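Local coordinates for protein putative oxidoreductase (Jannaschia sp., PDB 3C24) that is a putative oxidoreductase that probably binds a dinucleotide cofactor such as NADP through an N-terminal Rossmann-type domain, at residues 12-17 with 70-75. Residues are numbered along the deposited sequence; the frame is centred on the assembly and turned at random.
Sequences KTVAIL and VVVLAL
A15 and V72 meet at the middle of two parallel strands, 13-17 and 70-73. V72 N donates to A15 O at 2.8 Å, and the bond is nearly straight (173°). On one side of it A15 N donates to V70 O; on the other L17 N donates to V72 O at 2.9 Å. V70 N to T13 O is longer. Past the strand end, A74 N makes a weak bond to L17 O. The chain turns there through an inverse gamma turn centred on A74, and the regular pairing ends.

Apolar contacts line both faces. L17 dominates the face it shares with A15, V71 and L73. With CG anti to the carbonyl carbon (chi1 -79°), its branch reaches across to V71 and L73. CD1 presses on V71 CG1 at 3.5 Å, and CD2 lies against L73 CD2 at 3.4 Å, both tight for carbon pairs. An alanine here would probably leave V71 CG1 and L73 CD2 without the methyls packed against them, and open a gap beside them. On the other face V14 CG1 touches V72 CG2 at 3.9 Å, and I16 CG2 reaches A74 CB at 4.0 Å.

This pairing joins two inner strands of the parallel, Rossmann-type part of the sheet. Strand 37-41 flanks 13-17, and strand 96-99 flanks 70-73. Helix 22-33 packs on I16 and A74. Helix 77-87 lies against L17, L73 and L75.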
loop_
_atom_site.group_PDB
_atom_site.type_symbol
_atom_site.label_atom_id
_atom_site.label_comp_id
_atom_site.label_asym_id
_atom_site.label_seq_id
_atom_site.Cartn_x
_atom_site.Cartn_y
_atom_site.Cartn_z
ATOM N N LYS A 12 -22.025 30.789 4.161
ATOM C CA LYS A 12 -21.396 31.595 3.144
ATOM C C LYS A 12 -21.978 31.261 1.792
ATOM O O LYS A 12 -22.514 30.189 1.598
ATOM C CB LYS A 12 -19.905 31.279 3.118
ATOM C CG LYS A 12 -19.195 31.545 4.423
ATOM C CD LYS A 12 -18.926 33.024 4.628
ATOM C CE LYS A 12 -18.261 33.272 5.970
ATOM N NZ LYS A 12 -19.160 33.042 7.159
ATOM N N THR A 13 -21.877 32.200 0.885
ATOM C CA THR A 13 -22.285 31.948 -0.483
ATOM C C THR A 13 -21.058 31.397 -1.215
ATOM O O THR A 13 -20.046 32.052 -1.329
ATOM C CB THR A 13 -22.878 33.167 -1.154
ATOM O OG1 THR A 13 -24.094 33.497 -0.457
ATOM C CG2 THR A 13 -23.204 32.850 -2.600
ATOM N N VAL A 14 -21.185 30.169 -1.728
ATOM C CA VAL A 14 -20.060 29.476 -2.328
ATOM C C VAL A 14 -20.384 29.171 -3.761
ATOM O O VAL A 14 -21.333 28.414 -4.035
ATOM C CB VAL A 14 -19.782 28.165 -1.587
ATOM C CG1 VAL A 14 -18.570 27.392 -2.168
ATOM C CG2 VAL A 14 -19.543 28.384 -0.055
ATOM N N ALA A 15 -19.613 29.789 -4.662
ATOM C CA ALA A 15 -19.717 29.547 -6.095
ATOM C C ALA A 15 -18.693 28.497 -6.460
ATOM O O ALA A 15 -17.524 28.527 -6.025
ATOM C CB ALA A 15 -19.484 30.834 -6.882
ATOM N N ILE A 16 -19.139 27.505 -7.206
ATOM C CA ILE A 16 -18.247 26.460 -7.683
ATOM C C ILE A 16 -18.200 26.506 -9.204
ATOM O O ILE A 16 -19.199 26.312 -9.871
ATOM C CB ILE A 16 -18.709 25.079 -7.224
ATOM C CG1 ILE A 16 -18.800 25.015 -5.693
ATOM C CG2 ILE A 16 -17.770 23.984 -7.726
ATOM C CD1 ILE A 16 -19.487 23.825 -5.161
ATOM N N LEU A 17 -17.000 26.752 -9.712
ATOM C CA LEU A 17 -16.726 26.777 -11.148
ATOM C C LEU A 17 -16.493 25.335 -11.630
ATOM O O LEU A 17 -15.709 24.556 -11.019
ATOM C CB LEU A 17 -15.518 27.688 -11.456
ATOM C CG LEU A 17 -15.720 29.213 -11.485
ATOM C CD1 LEU A 17 -16.563 29.708 -10.372
ATOM C CD2 LEU A 17 -14.318 29.898 -11.549
ATOM N N VAL A 70 -17.006 32.949 -1.533
ATOM C CA VAL A 70 -15.997 31.947 -1.854
ATOM C C VAL A 70 -16.234 31.509 -3.283
ATOM O O VAL A 70 -17.370 31.313 -3.699
ATOM C CB VAL A 70 -16.112 30.716 -0.911
ATOM C CG1 VAL A 70 -15.006 29.683 -1.187
ATOM C CG2 VAL A 70 -16.071 31.143 0.544
ATOM N N VAL A 71 -15.148 31.393 -4.034
ATOM C CA VAL A 71 -15.161 30.887 -5.421
ATOM C C VAL A 71 -14.172 29.730 -5.504
ATOM O O VAL A 71 -12.960 29.883 -5.382
ATOM C CB VAL A 71 -14.800 31.964 -6.438
ATOM C CG1 VAL A 71 -14.825 31.396 -7.851
ATOM C CG2 VAL A 71 -15.754 33.133 -6.296
ATOM N N VAL A 72 -14.733 28.553 -5.761
ATOM C CA VAL A 72 -14.013 27.302 -5.816
ATOM C C VAL A 72 -13.707 26.941 -7.244
ATOM O O VAL A 72 -14.605 26.819 -8.095
ATOM C CB VAL A 72 -14.807 26.131 -5.159
ATOM C CG1 VAL A 72 -13.963 24.843 -5.297
ATOM C CG2 VAL A 72 -15.150 26.418 -3.714
ATOM N N LEU A 73 -12.431 26.740 -7.519
ATOM C CA LEU A 73 -11.980 26.404 -8.861
ATOM C C LEU A 73 -11.886 24.895 -9.076
ATOM O O LEU A 73 -10.813 24.313 -8.971
ATOM C CB LEU A 73 -10.611 27.067 -9.161
ATOM C CG LEU A 73 -10.526 28.577 -8.852
ATOM C CD1 LEU A 73 -9.206 29.119 -9.369
ATOM C CD2 LEU A 73 -11.642 29.359 -9.481
ATOM N N ALA A 74 -13.038 24.270 -9.325
ATOM C CA ALA A 74 -13.106 22.788 -9.499
ATOM C C ALA A 74 -12.788 22.411 -10.944
ATOM O O ALA A 74 -13.623 21.851 -11.659
ATOM C CB ALA A 74 -14.480 22.256 -9.089
ATOM N N LEU A 75 -11.597 22.798 -11.369
ATOM C CA LEU A 75 -11.140 22.611 -12.731
ATOM C C LEU A 75 -9.770 21.965 -12.775
ATOM O O LEU A 75 -9.036 22.029 -11.794
ATOM C CB LEU A 75 -11.054 23.955 -13.414
ATOM C CG LEU A 75 -12.411 24.670 -13.473
ATOM C CD1 LEU A 75 -12.195 26.122 -13.768
ATOM C CD2 LEU A 75 -13.319 23.993 -14.479
#